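Local coordinates for putative lipoprotein (Bacteroides fragilis, PDB 3QNK), which is of unknown function but, as a SusD-like lipoprotein of the outer membrane, probably takes part in binding and uptake of glycans, at residues B[309-312]-B[313-317]; B[340-343]-B[344-347]; B[400-404]-B[405-409]. All blocks are in the same frame, centred on the assembly; numbering follows the deposited sequence.

Contact 1: B[309-312]-B[313-317]; sequences CGIY and EGREP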
loop_
_atom_site.group_PDB
_atom_site.type_symbol
_atom_site.label_atom_id
_atom_site.label_comp_id
_atom_site.label_asym_id
_atom_site.label_seq_id
_atom_site.Cartn_x
_atom_site.Cartn_y
_atom_site.Cartn_z
ATOM N N CYS B 309 -30.413 36.499 16.674
ATOM C CA CYS B 309 -30.431 35.125 17.193
ATOM C C CYS B 309 -29.042 34.937 17.834
ATOM O O CYS B 309 -28.123 35.710 17.509
ATOM C CB CYS B 309 -30.720 34.130 16.064
ATOM S SG CYS B 309 -29.262 33.586 15.120
ATOM N N GLY B 310 -28.855 34.020 18.748
ATOM C CA GLY B 310 -27.511 33.975 19.336
ATOM C C GLY B 310 -26.763 32.718 18.998
ATOM O O GLY B 310 -26.127 32.120 19.881
ATOM N N ILE B 311 -26.875 32.301 17.716
ATOM C CA ILE B 311 -26.391 31.022 17.208
ATOM C C ILE B 311 -25.042 30.619 17.839
ATOM O O ILE B 311 -24.967 29.510 18.381
ATOM C CB ILE B 311 -26.394 30.913 15.661
ATOM C CG1 ILE B 311 -25.982 29.508 15.215
ATOM C CG2 ILE B 311 -25.574 32.017 14.980
ATOM C CD1 ILE B 311 -26.612 28.973 14.059
ATOM N N TYR B 312 -24.048 31.522 17.873
ATOM C CA TYR B 312 -22.725 31.172 18.404
ATOM C C TYR B 312 -22.426 31.794 19.775
ATOM O O TYR B 312 -21.293 31.704 20.233
ATOM C CB TYR B 312 -21.616 31.540 17.391
ATOM C CG TYR B 312 -21.880 31.003 15.998
ATOM C CD1 TYR B 312 -22.264 29.675 15.798
ATOM C CD2 TYR B 312 -21.729 31.812 14.877
ATOM C CE1 TYR B 312 -22.492 29.176 14.522
ATOM C CE2 TYR B 312 -21.989 31.329 13.593
ATOM C CZ TYR B 312 -22.375 30.010 13.423
ATOM O OH TYR B 312 -22.605 29.502 12.170
ATOM N N GLU B 313 -23.448 32.376 20.443
ATOM C CA GLU B 313 -23.383 32.980 21.764
ATOM C C GLU B 313 -23.891 32.012 22.850
ATOM O O GLU B 313 -24.800 31.222 22.620
ATOM C CB GLU B 313 -24.243 34.271 21.767
ATOM C CG GLU B 313 -23.583 35.515 21.166
ATOM C CD GLU B 313 -24.484 36.600 20.588
ATOM O OE1 GLU B 313 -25.649 36.713 21.037
ATOM O OE2 GLU B 313 -24.018 37.349 19.693
ATOM N N GLY B 314 -23.292 32.104 24.020
ATOM C CA GLY B 314 -23.676 31.415 25.254
ATOM C C GLY B 314 -23.583 29.912 25.352
ATOM O O GLY B 314 -24.172 29.322 26.270
ATOM N N ARG B 315 -22.806 29.294 24.449
ATOM C CA ARG B 315 -22.634 27.839 24.395
ATOM C C ARG B 315 -21.699 27.324 25.474
ATOM O O ARG B 315 -20.955 28.106 26.081
ATOM C CB ARG B 315 -22.090 27.433 23.018
ATOM C CG ARG B 315 -23.020 27.685 21.841
ATOM C CD ARG B 315 -24.389 27.024 21.919
ATOM N NE ARG B 315 -25.120 27.385 20.716
ATOM C CZ ARG B 315 -25.442 26.533 19.754
ATOM N NH1 ARG B 315 -25.233 25.232 19.913
ATOM N NH2 ARG B 315 -26.030 26.967 18.645
ATOM N N GLU B 316 -21.745 26.006 25.731
ATOM C CA GLU B 316 -20.863 25.359 26.713
ATOM C C GLU B 316 -19.388 25.315 26.162
ATOM O O GLU B 316 -19.215 25.354 24.938
ATOM C CB GLU B 316 -21.387 23.963 27.060
ATOM C CG GLU B 316 -21.416 23.005 25.882
ATOM C CD GLU B 316 -20.529 21.778 26.013
ATOM O OE1 GLU B 316 -19.407 21.882 26.567
ATOM O OE2 GLU B 316 -20.962 20.706 25.532
ATOM N N PRO B 317 -18.321 25.270 27.018
ATOM C CA PRO B 317 -16.935 25.370 26.503
ATOM C C PRO B 317 -16.544 24.459 25.326
ATOM O O PRO B 317 -15.770 24.909 24.479
ATOM C CB PRO B 317 -16.090 25.041 27.737
ATOM C CG PRO B 317 -16.887 25.554 28.875
ATOM C CD PRO B 317 -18.320 25.264 28.504
#
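Arg315 reaches back to the peptide carbonyl of Ile311, while Glu313 takes a different course along the same turn. A bend at chi2 (-57°) turns the arginine's guanidinium back along the chain, and Ile311 O sits at its edge, near its plane. The hydrogen bond from Arg315 NH2 to Ile311 O measures 2.8 Å but is weak, at 129° on the hydrogen. Arg315 NH1 is bonded to Ile281 O, while Phe319 makes a cation-pi contact with the same group, so the guanidinium joins the turn to neighbouring parts of the chain. The Glu313 chain, extended beyond CG, runs back beside Gly310, bringing Glu313 OE1 into van der Waals approach at 3.7 Å from Gly310 CA. The Tyr312 side chain leaves the backbone away from 313-317: the CG2 methyl of Ile311 stands 3.7 Å above the Tyr312 ring, over its centre, and the ring also stacks with Phe325, with its OH bonded to Tyr359. The backbone itself turns, Glu313 N donating to Gly310 O at 2.7 Å and 154°. Further on, Glu316 takes the N-cap position of helix 317-322. The example is thus a type I beta turn spanning Gly310 to Glu313, backed by an arginine and leading into a capped helix.

Contact 2: B[340-343]-B[344-347]; sequences TVDR and YLMD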
loop_
_atom_site.group_PDB
_atom_site.type_symbol
_atom_site.label_atom_id
_atom_site.label_comp_id
_atom_site.label_asym_id
_atom_site.label_seq_id
_atom_site.Cartn_x
_atom_site.Cartn_y
_atom_site.Cartn_z
ATOM N N THR B 340 -9.521 36.556 11.833
ATOM C CA THR B 340 -10.939 36.280 12.054
ATOM C C THR B 340 -11.474 35.566 10.827
ATOM O O THR B 340 -11.260 36.022 9.693
ATOM C CB THR B 340 -11.720 37.552 12.406
ATOM O OG1 THR B 340 -11.101 38.195 13.528
ATOM C CG2 THR B 340 -13.168 37.256 12.742
ATOM N N VAL B 341 -12.146 34.431 11.057
ATOM C CA VAL B 341 -12.719 33.585 10.008
ATOM C C VAL B 341 -13.974 34.252 9.479
ATOM O O VAL B 341 -14.834 34.629 10.270
ATOM C CB VAL B 341 -12.979 32.150 10.520
ATOM C CG1 VAL B 341 -13.724 31.308 9.487
ATOM C CG2 VAL B 341 -11.670 31.485 10.939
ATOM N N ASP B 342 -14.049 34.429 8.145
ATOM C CA ASP B 342 -15.153 35.079 7.437
ATOM C C ASP B 342 -15.761 34.104 6.431
ATOM O O ASP B 342 -15.121 33.728 5.440
ATOM C CB ASP B 342 -14.650 36.368 6.736
ATOM C CG ASP B 342 -15.664 37.225 5.984
ATOM O OD1 ASP B 342 -16.802 36.754 5.773
ATOM O OD2 ASP B 342 -15.304 38.367 5.584
ATOM N N ARG B 343 -17.018 33.721 6.682
ATOM C CA ARG B 343 -17.744 32.786 5.820
ATOM C C ARG B 343 -18.512 33.499 4.720
ATOM O O ARG B 343 -18.982 32.832 3.791
ATOM C CB ARG B 343 -18.706 31.922 6.635
ATOM C CG ARG B 343 -18.038 31.118 7.712
ATOM C CD ARG B 343 -16.966 30.179 7.222
ATOM N NE ARG B 343 -16.536 29.334 8.332
ATOM C CZ ARG B 343 -15.603 28.401 8.266
ATOM N NH1 ARG B 343 -14.978 28.156 7.123
ATOM N NH2 ARG B 343 -15.300 27.687 9.340
ATOM N N TYR B 344 -18.648 34.850 4.833
ATOM C CA TYR B 344 -19.353 35.672 3.852
ATOM C C TYR B 344 -18.445 35.985 2.663
ATOM O O TYR B 344 -18.829 35.725 1.529
ATOM C CB TYR B 344 -19.907 36.973 4.483
ATOM C CG TYR B 344 -20.541 37.900 3.467
ATOM C CD1 TYR B 344 -21.506 37.438 2.577
ATOM C CD2 TYR B 344 -20.175 39.239 3.390
ATOM C CE1 TYR B 344 -22.069 38.272 1.621
ATOM C CE2 TYR B 344 -20.730 40.086 2.430
ATOM C CZ TYR B 344 -21.684 39.599 1.551
ATOM O OH TYR B 344 -22.289 40.418 0.624
ATOM N N LEU B 345 -17.247 36.517 2.911
ATOM C CA LEU B 345 -16.340 36.915 1.828
ATOM C C LEU B 345 -15.173 35.983 1.570
ATOM O O LEU B 345 -14.728 35.905 0.431
ATOM C CB LEU B 345 -15.741 38.301 2.116
ATOM C CG LEU B 345 -16.719 39.479 2.189
ATOM C CD1 LEU B 345 -16.048 40.710 2.749
ATOM C CD2 LEU B 345 -17.331 39.786 0.849
HETATM N N MSE B 346 -14.629 35.359 2.624
HETATM C CA MSE B 346 -13.410 34.573 2.580
HETATM C C MSE B 346 -13.648 33.067 2.360
HETATM O O MSE B 346 -13.605 32.645 1.218
HETATM C CB MSE B 346 -12.609 34.826 3.870
HETATM C CG MSE B 346 -12.123 36.279 4.033
HETATM SE SE MSE B 346 -10.725 36.768 2.771
HETATM C CE MSE B 346 -9.343 35.676 3.500
ATOM N N ASP B 347 -13.828 32.250 3.438
ATOM C CA ASP B 347 -14.003 30.792 3.364
ATOM C C ASP B 347 -15.453 30.444 3.120
ATOM O O ASP B 347 -16.242 30.214 4.049
ATOM C CB ASP B 347 -13.490 30.101 4.621
ATOM C CG ASP B 347 -13.094 28.673 4.359
ATOM O OD1 ASP B 347 -11.975 28.456 3.853
ATOM O OD2 ASP B 347 -13.901 27.772 4.658
#
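Asp342 grips the chain that follows it with both its carboxylate and its own carbonyl. Tyr344 N donates to Asp342 OD1 at 2.8 Å, arriving nearly along the C-O axis though bent at its hydrogen. Leu345 N meets the same Asp342 OD1 at 2.9 Å, from above the carboxylate plane and almost straight at 167°. The torsion chi1 of -178° carries OD1 to where both N-H groups reach it, and Asp342 OD2 comes against Leu345 CB at 3.5 Å where the two side chains cross. The main-chain oxygen of the same residue takes a second pair of donors. Asp347 N bonds to Asp342 O at 2.8 Å, whereas the bond from Met346 N to Asp342 O, at 3.3 Å, is weak. The selenomethionine Met346 packs its CG against Asp342 CB and then leads its selenium away from 340-343, toward Asn263 and Asp264.

At the far end of the loop a second grip forms, where Arg343 and Asp347 lie side by side and point the same way. Their salt bridge joins Arg343 NH1 to Asp347 OD2 at 2.7 Å, with guanidinium and carboxylate planes 62° apart. The CG1 methyl of Val341 covers one face of the Arg343 guanidinium, 3.6 Å above its plane, and Asp347 O lies in plane at its edge. Further outward, Arg343 NH2 is held by Asn360 OD1 and Val324 O, and the Asp347 carboxylate takes backbone N-H groups from Ser355 and Tyr261. These partners fix both ends of the ion pair and tie the loop to the residues leading into strand 360-361, to strand 323-324 and to Tyr261. Asp342 OD1 with Tyr344 N makes an Asx turn, and the whole is consistent with an Asx motif, its i/i+4 bond being weak.

Contact 3: B[400-404]-B[405-409]; sequences EARLE and TGDVE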
loop_
_atom_site.group_PDB
_atom_site.type_symbol
_atom_site.label_atom_id
_atom_site.label_comp_id
_atom_site.label_asym_id
_atom_site.label_seq_id
_atom_site.Cartn_x
_atom_site.Cartn_y
_atom_site.Cartn_z
ATOM N N GLU B 400 -22.054 4.062 30.197
ATOM C CA GLU B 400 -22.738 3.267 29.219
ATOM C C GLU B 400 -22.987 1.837 29.717
ATOM O O GLU B 400 -24.133 1.370 29.639
ATOM C CB GLU B 400 -21.965 3.276 27.901
ATOM C CG GLU B 400 -22.812 2.780 26.751
ATOM C CD GLU B 400 -22.341 3.026 25.333
ATOM O OE1 GLU B 400 -21.530 3.959 25.111
ATOM O OE2 GLU B 400 -22.882 2.342 24.431
ATOM N N ALA B 401 -21.942 1.147 30.222
ATOM C CA ALA B 401 -22.037 -0.219 30.736
ATOM C C ALA B 401 -22.882 -0.276 31.996
ATOM O O ALA B 401 -23.667 -1.209 32.144
ATOM C CB ALA B 401 -20.662 -0.772 31.015
ATOM N N ARG B 402 -22.761 0.728 32.878
ATOM C CA ARG B 402 -23.537 0.776 34.117
ATOM C C ARG B 402 -25.000 0.881 33.828
ATOM O O ARG B 402 -25.773 0.140 34.437
ATOM C CB ARG B 402 -23.120 1.923 35.021
ATOM C CG ARG B 402 -21.955 1.527 35.843
ATOM C CD ARG B 402 -21.236 2.700 36.444
ATOM N NE ARG B 402 -19.972 2.231 36.990
ATOM C CZ ARG B 402 -19.810 1.793 38.227
ATOM N NH1 ARG B 402 -20.823 1.827 39.087
ATOM N NH2 ARG B 402 -18.630 1.323 38.622
ATOM N N LEU B 403 -25.392 1.739 32.875
ATOM C CA LEU B 403 -26.809 1.856 32.551
ATOM C C LEU B 403 -27.375 0.522 32.051
ATOM O O LEU B 403 -28.373 0.047 32.602
ATOM C CB LEU B 403 -27.083 2.960 31.520
ATOM C CG LEU B 403 -28.550 3.099 31.230
ATOM C CD1 LEU B 403 -29.098 4.332 31.814
ATOM C CD2 LEU B 403 -28.830 2.943 29.788
ATOM N N GLU B 404 -26.703 -0.106 31.052
ATOM C CA GLU B 404 -27.139 -1.377 30.473
ATOM C C GLU B 404 -27.206 -2.512 31.499
ATOM O O GLU B 404 -27.952 -3.460 31.306
ATOM C CB GLU B 404 -26.232 -1.774 29.312
ATOM C CG GLU B 404 -26.214 -0.796 28.143
ATOM C CD GLU B 404 -27.547 -0.386 27.539
ATOM O OE1 GLU B 404 -28.547 -1.132 27.671
ATOM O OE2 GLU B 404 -27.582 0.699 26.916
ATOM N N THR B 405 -26.469 -2.382 32.591
ATOM C CA THR B 405 -26.376 -3.295 33.727
ATOM C C THR B 405 -27.527 -3.027 34.730
ATOM O O THR B 405 -27.859 -3.905 35.516
ATOM C CB THR B 405 -24.952 -3.094 34.287
ATOM O OG1 THR B 405 -24.118 -4.008 33.593
ATOM C CG2 THR B 405 -24.805 -3.259 35.790
ATOM N N GLY B 406 -28.129 -1.841 34.677
ATOM C CA GLY B 406 -29.215 -1.457 35.578
ATOM C C GLY B 406 -28.816 -0.499 36.689
ATOM O O GLY B 406 -29.645 -0.138 37.525
ATOM N N ASP B 407 -27.538 -0.095 36.713
ATOM C CA ASP B 407 -26.987 0.835 37.685
ATOM C C ASP B 407 -27.159 2.250 37.138
ATOM O O ASP B 407 -26.184 2.865 36.670
ATOM C CB ASP B 407 -25.517 0.481 37.966
ATOM C CG ASP B 407 -24.799 1.336 38.993
ATOM O OD1 ASP B 407 -25.485 2.046 39.771
ATOM O OD2 ASP B 407 -23.557 1.269 39.044
ATOM N N VAL B 408 -28.418 2.754 37.162
ATOM C CA VAL B 408 -28.762 4.091 36.651
ATOM C C VAL B 408 -28.062 5.179 37.476
ATOM O O VAL B 408 -27.545 6.136 36.917
ATOM C CB VAL B 408 -30.293 4.354 36.539
ATOM C CG1 VAL B 408 -30.942 3.486 35.458
ATOM C CG2 VAL B 408 -31.002 4.143 37.875
ATOM N N GLU B 409 -27.984 4.992 38.789
ATOM C CA GLU B 409 -27.354 5.967 39.678
ATOM C C GLU B 409 -25.833 6.052 39.428
ATOM O O GLU B 409 -25.327 7.170 39.328
ATOM C CB GLU B 409 -27.694 5.683 41.147
ATOM C CG GLU B 409 -27.388 6.841 42.100
ATOM C CD GLU B 409 -27.980 8.241 41.934
ATOM O OE1 GLU B 409 -28.594 8.533 40.878
ATOM O OE2 GLU B 409 -27.784 9.072 42.855
#
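Arg402 and Asp407 are brought together by their torsions: the arginine runs extended from CG to NE, and the aspartate sets its CG anti to the backbone N (chi1 -178°). The two side chains consequently lie alongside each other, pointing the same way. Arg402 NH1 meets Asp407 OD2 at 2.8 Å in a salt bridge whose hydrogen bond is weak in angle, the two flat groups being turned 59° apart. Arg402 NE is paired with Asp398 one turn back, so the guanidinium spans two carboxylates. On another side of the turn, Leu403 CD1 touches Val408 CG1 at 4.2 Å, a pair that also packs on helix 432-446.

The backbone closes the helix with two bonds. Gly406 N donates to Leu403 O at 2.8 Å, and Asp407 N reaches back to Arg402 O at 2.9 Å. Gly406 has positive phi, a backbone angle that glycine takes readily. Asp407 OD1, meanwhile, binds Gly410 N, so one carboxylate serves both the arginine and the next helix. A Schellman motif ending helix 391-405 is followed immediately by the N-cap of helix 408-420, a tight helix-to-helix junction in this alpha-alpha superhelical fold.

Overall arrangement
All three contacts are partly buried local turns lying 25 to 28 Å from the centre of the chain, and no two of them touch. Contacts 1 and 2 belong to irregular loops; their centres are about 19 Å apart and they lie on the same side of the chain's centre. Contact 3 joins two helices, with its centre about 45 Å from that of contact 2. Each pairs an arginine with an oxygen, but the chemistry differs: in contact 1 the partner is a backbone carbonyl, in contacts 2 and 3 an aspartate carboxylate. Contact 2 builds its turn on aspartate oxygens, whereas contact 3 combines a glycine-closed helix end with an aspartate that caps the next helix.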